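Local coordinates for ABC transporter ATP-binding/permease protein Rv1747 (Mycobacterium tuberculosis, PDB 6CCD) that helps translocate an as yet unknown substrate across the mycobacterial membrane and is required for virulence, the present piece being its first FHA phosphothreonine-binding domain, at residues 81-87 and 97-101; 39-44 and 89-95. One frame throughout, in Å; residues are numbered along the deposited sequence.

Contact 1 (81-87 and 97-101); sequences IYDAQRV and LDFEV
Phe99 meets Val87 on the buried face of an antiparallel hairpin, a worked example of how one sheet can keep a mostly apolar side and a charged one. From the end of strand 78-81, just before the turn into strand 84-89, Ile81 brings CD1 over a face of the Phe99 ring, 3.9 Å from its centroid and 18° off the normal, a CH-pi contact. Val87 CG2 reaches Phe99 CE2 at 3.6 Å and also packs on Leu97 CB, while the other branch of Ile81, CG2, rests 3.6 Å from Val101 CG2. The backbones are laced together around the pairs Gln85–Phe99 and Val87–Leu97; the bond from Phe99 N to Gln85 O is short at 2.7 Å and almost straight, at 175°. Past the last bridge, Val101 N still bonds to Asp83 O. The opposite face, bearing Ala84, Arg86, Asp98 and Glu100, is looser and more exposed. With CG anti to the backbone N (chi1 168°) and a bend at chi3, Arg86 runs alongside Asp98. Its NE is 3.3 Å from Asp98 OD1, but that oxygen sits over the guanidinium face, so the salt bridge is one of charge without a directed N-H. Strand 96-101 continues the sheet onto strand 10-14, whose Leu10 and Val12 touch Phe99, and Leu51 of strand 49-54 meets the same ring from the second sheet.

Contact 2 (39-44 and 89-95); sequences VAHPLI and IGNPDGP
Ile44 drives its tip against Ile89 and Gly90, where two loops meet at one end of the sandwich. Its CB stands back from the other loop; CG1, anti to the carbonyl carbon (chi1 -55°), comes within 4.2 Å of Pro95 CG; and CD1 ends the chain 3.6 Å from Ile89 CG1, with Ile89 O close by. The two isoleucine side chains cross at about a right angle. The same Ile44 CD1 sits close to the backbone of Gly90, 3.7 Å from its CA. In FHA domains the loops at one end of the beta sandwich form the phosphothreonine-binding surface, and 39-44, the first part of the loop between strands 37-38 and 49-54, probably belongs to it. A type I turn from His41 to Ile44 shapes this segment, and within it Leu43 N bonds to His41 ND1 (3.2 Å, 169°). Pro95 packs on Val39, its CB 3.6 Å from Val39 CG1, and its CG touches His41 CB. On the more exposed side the methyls of Leu43 lie against the amide of Asn91, CD1 being 3.9 Å from ND2. Leu43 O accepts a hydrogen bond from Asn67 ND2, and Ile44 O one from Arg31 NH1.

In the fold
Contacts 1 and 2 have centres about 17 Å apart and share the hairpin of strands 84-89 and 96-101. Contact 1 pairs most of their length, with 81-83 leading in from strand 78-81; contact 2 takes the turn that joins them and packs it against the loop between strands 37-38 and 49-54 of the other sheet. Along the chain the order is 39-44, 81-87, 89-95, 97-101, so the segments alternate, and they meet where Leu97 CD1 packs on Ile89 CG2, 4.2 Å apart. The hairpin runs from the opposite end of the sandwich, through its core, to the loop end, so that end, where FHA domains usually bind phosphothreonine, continues directly from its strands.

Contact 1 (81-87 and 97-101)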
loop_
_atom_site.group_PDB
_atom_site.type_symbol
_atom_site.label_atom_id
_atom_site.label_comp_id
_atom_site.label_asym_id
_atom_site.label_seq_id
_atom_site.Cartn_x
_atom_site.Cartn_y
_atom_site.Cartn_z
ATOM N N ILE A 81 -5.105 -6.628 5.079
ATOM C CA ILE A 81 -3.828 -7.326 5.151
ATOM C C ILE A 81 -3.704 -8.127 6.451
ATOM O O ILE A 81 -3.306 -7.584 7.484
ATOM C CB ILE A 81 -2.660 -6.323 5.069
ATOM C CG1 ILE A 81 -2.886 -5.340 3.915
ATOM C CG2 ILE A 81 -1.330 -7.056 4.964
ATOM C CD1 ILE A 81 -2.005 -4.081 3.991
ATOM N N TYR A 82 -4.025 -9.413 6.402
ATOM C CA TYR A 82 -4.018 -10.253 7.604
ATOM C C TYR A 82 -2.639 -10.821 7.918
ATOM O O TYR A 82 -2.192 -10.797 9.064
ATOM C CB TYR A 82 -5.013 -11.402 7.451
ATOM C CG TYR A 82 -6.418 -10.937 7.195
ATOM C CD1 TYR A 82 -7.258 -10.607 8.246
ATOM C CD2 TYR A 82 -6.900 -10.807 5.902
ATOM C CE1 TYR A 82 -8.545 -10.173 8.016
ATOM C CE2 TYR A 82 -8.184 -10.371 5.662
ATOM C CZ TYR A 82 -9.002 -10.055 6.722
ATOM O OH TYR A 82 -10.287 -9.619 6.483
ATOM N N ASP A 83 -1.972 -11.350 6.899
ATOM C CA ASP A 83 -0.638 -11.905 7.087
ATOM C C ASP A 83 0.317 -11.473 5.984
ATOM O O ASP A 83 1.379 -10.908 6.244
ATOM C CB ASP A 83 -0.685 -13.429 7.143
ATOM C CG ASP A 83 0.690 -14.039 7.357
ATOM O OD1 ASP A 83 1.269 -13.839 8.448
ATOM O OD2 ASP A 83 1.204 -14.701 6.430
ATOM N N ALA A 84 -0.059 -11.758 4.749
ATOM C CA ALA A 84 0.780 -11.411 3.615
ATOM C C ALA A 84 -0.102 -11.203 2.398
ATOM O O ALA A 84 -1.174 -11.800 2.289
ATOM C CB ALA A 84 1.811 -12.484 3.361
ATOM N N GLN A 85 0.348 -10.358 1.482
ATOM C CA GLN A 85 -0.519 -9.914 0.411
ATOM C C GLN A 85 0.280 -9.187 -0.664
ATOM O O GLN A 85 1.160 -8.391 -0.355
ATOM C CB GLN A 85 -1.610 -9.002 0.982
ATOM C CG GLN A 85 -2.743 -8.728 0.044
ATOM C CD GLN A 85 -3.532 -9.973 -0.256
ATOM O OE1 GLN A 85 -3.247 -10.682 -1.220
ATOM N NE2 GLN A 85 -4.531 -10.253 0.572
ATOM N N ARG A 86 -0.011 -9.476 -1.925
ATOM C CA ARG A 86 0.526 -8.677 -3.010
ATOM C C ARG A 86 -0.608 -7.918 -3.674
ATOM O O ARG A 86 -1.648 -8.506 -3.965
ATOM C CB ARG A 86 1.241 -9.548 -4.037
ATOM C CG ARG A 86 1.558 -8.813 -5.326
ATOM C CD ARG A 86 2.362 -9.678 -6.290
ATOM N NE ARG A 86 3.719 -9.169 -6.423
ATOM C CZ ARG A 86 4.794 -9.923 -6.594
ATOM N NH1 ARG A 86 4.681 -11.246 -6.662
ATOM N NH2 ARG A 86 5.986 -9.351 -6.694
ATOM N N VAL A 87 -0.414 -6.622 -3.909
ATOM C CA VAL A 87 -1.396 -5.848 -4.650
ATOM C C VAL A 87 -0.708 -5.136 -5.806
ATOM O O VAL A 87 0.531 -5.082 -5.872
ATOM C CB VAL A 87 -2.105 -4.800 -3.758
ATOM C CG1 VAL A 87 -2.794 -5.467 -2.579
ATOM C CG2 VAL A 87 -1.109 -3.728 -3.288
ATOM N N LEU A 97 3.017 -4.003 -4.965
ATOM C CA LEU A 97 3.412 -3.853 -3.566
ATOM C C LEU A 97 3.240 -5.187 -2.838
ATOM O O LEU A 97 2.193 -5.816 -2.929
ATOM C CB LEU A 97 2.572 -2.771 -2.866
ATOM C CG LEU A 97 2.501 -1.399 -3.524
ATOM C CD1 LEU A 97 1.454 -0.550 -2.802
ATOM C CD2 LEU A 97 3.861 -0.708 -3.540
ATOM N N ASP A 98 4.273 -5.613 -2.125
ATOM C CA ASP A 98 4.200 -6.811 -1.305
ATOM C C ASP A 98 4.108 -6.407 0.156
ATOM O O ASP A 98 4.967 -5.680 0.652
ATOM C CB ASP A 98 5.422 -7.706 -1.523
ATOM C CG ASP A 98 5.384 -8.426 -2.851
ATOM O OD1 ASP A 98 4.294 -8.900 -3.225
ATOM O OD2 ASP A 98 6.438 -8.520 -3.519
ATOM N N PHE A 99 3.069 -6.877 0.838
ATOM C CA PHE A 99 2.871 -6.551 2.246
ATOM C C PHE A 99 3.225 -7.739 3.115
ATOM O O PHE A 99 2.899 -8.876 2.782
ATOM C CB PHE A 99 1.422 -6.143 2.523
ATOM C CG PHE A 99 0.973 -4.928 1.780
ATOM C CD1 PHE A 99 1.637 -3.725 1.931
ATOM C CD2 PHE A 99 -0.140 -4.975 0.957
ATOM C CE1 PHE A 99 1.218 -2.598 1.262
ATOM C CE2 PHE A 99 -0.568 -3.851 0.295
ATOM C CZ PHE A 99 0.111 -2.662 0.441
ATOM N N GLU A 100 3.878 -7.489 4.241
ATOM C CA GLU A 100 4.117 -8.582 5.173
ATOM C C GLU A 100 3.909 -8.086 6.594
ATOM O O GLU A 100 4.401 -7.029 6.966
ATOM C CB GLU A 100 5.516 -9.156 4.962
ATOM C CG GLU A 100 6.168 -9.762 6.181
ATOM C CD GLU A 100 7.568 -10.264 5.870
ATOM O OE1 GLU A 100 7.720 -10.941 4.829
ATOM O OE2 GLU A 100 8.508 -9.986 6.653
ATOM N N VAL A 101 3.137 -8.837 7.369
ATOM C CA VAL A 101 2.785 -8.427 8.721
ATOM C C VAL A 101 3.644 -9.148 9.749
ATOM O O VAL A 101 3.733 -10.374 9.720
ATOM C CB VAL A 101 1.313 -8.724 9.034
ATOM C CG1 VAL A 101 0.982 -8.263 10.431
ATOM C CG2 VAL A 101 0.398 -8.051 8.014
#

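Contact 2 (39-44 and 89-95)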
loop_
_atom_site.group_PDB
_atom_site.type_symbol
_atom_site.label_atom_id
_atom_site.label_comp_id
_atom_site.label_asym_id
_atom_site.label_seq_id
_atom_site.Cartn_x
_atom_site.Cartn_y
_atom_site.Cartn_z
ATOM N N VAL A 39 6.484 5.702 -5.410
ATOM C CA VAL A 39 6.338 4.927 -6.635
ATOM C C VAL A 39 6.174 5.941 -7.762
ATOM O O VAL A 39 5.164 6.630 -7.818
ATOM C CB VAL A 39 5.123 3.982 -6.575
ATOM C CG1 VAL A 39 4.967 3.209 -7.882
ATOM C CG2 VAL A 39 5.235 3.017 -5.380
ATOM N N ALA A 40 7.175 6.051 -8.634
ATOM C CA ALA A 40 7.250 7.179 -9.568
ATOM C C ALA A 40 6.460 6.994 -10.867
ATOM O O ALA A 40 6.302 7.943 -11.629
ATOM C CB ALA A 40 8.732 7.482 -9.905
ATOM N N HIS A 41 5.962 5.792 -11.133
ATOM C CA HIS A 41 5.294 5.566 -12.410
ATOM C C HIS A 41 4.106 6.524 -12.623
ATOM O O HIS A 41 3.339 6.781 -11.698
ATOM C CB HIS A 41 4.823 4.112 -12.516
ATOM C CG HIS A 41 4.510 3.701 -13.916
ATOM N ND1 HIS A 41 3.299 3.973 -14.514
ATOM C CD2 HIS A 41 5.270 3.089 -14.858
ATOM C CE1 HIS A 41 3.317 3.526 -15.759
ATOM N NE2 HIS A 41 4.499 2.982 -15.990
ATOM N N PRO A 42 3.958 7.073 -13.846
ATOM C CA PRO A 42 2.918 8.091 -14.089
ATOM C C PRO A 42 1.473 7.610 -13.872
ATOM O O PRO A 42 0.577 8.439 -13.751
ATOM C CB PRO A 42 3.135 8.477 -15.565
ATOM C CG PRO A 42 3.979 7.411 -16.141
ATOM C CD PRO A 42 4.833 6.899 -15.017
ATOM N N LEU A 43 1.246 6.304 -13.815
ATOM C CA LEU A 43 -0.092 5.796 -13.479
ATOM C C LEU A 43 -0.514 6.179 -12.060
ATOM O O LEU A 43 -1.704 6.212 -11.726
ATOM C CB LEU A 43 -0.128 4.278 -13.611
ATOM C CG LEU A 43 -0.195 3.673 -15.019
ATOM C CD1 LEU A 43 0.008 2.174 -14.921
ATOM C CD2 LEU A 43 -1.541 4.000 -15.624
ATOM N N ILE A 44 0.476 6.459 -11.221
ATOM C CA ILE A 44 0.248 6.585 -9.784
ATOM C C ILE A 44 0.006 8.035 -9.343
ATOM O O ILE A 44 0.702 8.954 -9.773
ATOM C CB ILE A 44 1.440 5.969 -9.030
ATOM C CG1 ILE A 44 1.637 4.525 -9.508
ATOM C CG2 ILE A 44 1.231 5.987 -7.515
ATOM C CD1 ILE A 44 0.317 3.690 -9.553
ATOM N N ILE A 89 -1.001 -1.300 -7.934
ATOM C CA ILE A 89 -1.644 -0.006 -8.035
ATOM C C ILE A 89 -1.524 0.513 -9.461
ATOM O O ILE A 89 -0.540 0.224 -10.148
ATOM C CB ILE A 89 -1.039 1.006 -7.047
ATOM C CG1 ILE A 89 0.494 0.981 -7.126
ATOM C CG2 ILE A 89 -1.475 0.670 -5.608
ATOM C CD1 ILE A 89 1.153 1.995 -6.177
ATOM N N GLY A 90 -2.529 1.269 -9.894
ATOM C CA GLY A 90 -2.510 1.913 -11.205
ATOM C C GLY A 90 -3.135 1.091 -12.319
ATOM O O GLY A 90 -3.628 1.642 -13.293
ATOM N N ASN A 91 -3.103 -0.228 -12.166
ATOM C CA ASN A 91 -3.581 -1.168 -13.179
ATOM C C ASN A 91 -3.343 -2.566 -12.640
ATOM O O ASN A 91 -2.564 -2.719 -11.706
ATOM C CB ASN A 91 -2.842 -0.979 -14.518
ATOM C CG ASN A 91 -3.689 -0.258 -15.563
ATOM O OD1 ASN A 91 -4.916 -0.191 -15.455
ATOM N ND2 ASN A 91 -3.029 0.285 -16.578
ATOM N N PRO A 92 -3.988 -3.595 -13.228
ATOM C CA PRO A 92 -3.712 -4.967 -12.784
ATOM C C PRO A 92 -2.236 -5.350 -12.936
ATOM O O PRO A 92 -1.736 -6.189 -12.182
ATOM C CB PRO A 92 -4.595 -5.824 -13.708
ATOM C CG PRO A 92 -4.898 -4.948 -14.879
ATOM C CD PRO A 92 -5.009 -3.566 -14.290
ATOM N N ASP A 93 -1.555 -4.759 -13.910
ATOM C CA ASP A 93 -0.125 -4.999 -14.080
ATOM C C ASP A 93 0.706 -3.762 -13.761
ATOM O O ASP A 93 1.830 -3.627 -14.247
ATOM C CB ASP A 93 0.183 -5.452 -15.505
ATOM C CG ASP A 93 -0.200 -4.417 -16.532
ATOM O OD1 ASP A 93 -0.969 -3.487 -16.187
ATOM O OD2 ASP A 93 0.257 -4.540 -17.693
ATOM N N GLY A 94 0.159 -2.850 -12.962
ATOM C CA GLY A 94 0.910 -1.682 -12.542
ATOM C C GLY A 94 1.888 -2.069 -11.447
ATOM O O GLY A 94 2.011 -3.248 -11.130
ATOM N N PRO A 95 2.600 -1.079 -10.880
ATOM C CA PRO A 95 3.583 -1.323 -9.811
ATOM C C PRO A 95 3.028 -2.243 -8.721
ATOM O O PRO A 95 1.887 -2.074 -8.267
ATOM C CB PRO A 95 3.861 0.080 -9.277
ATOM C CG PRO A 95 3.697 0.959 -10.491
ATOM C CD PRO A 95 2.544 0.344 -11.264
#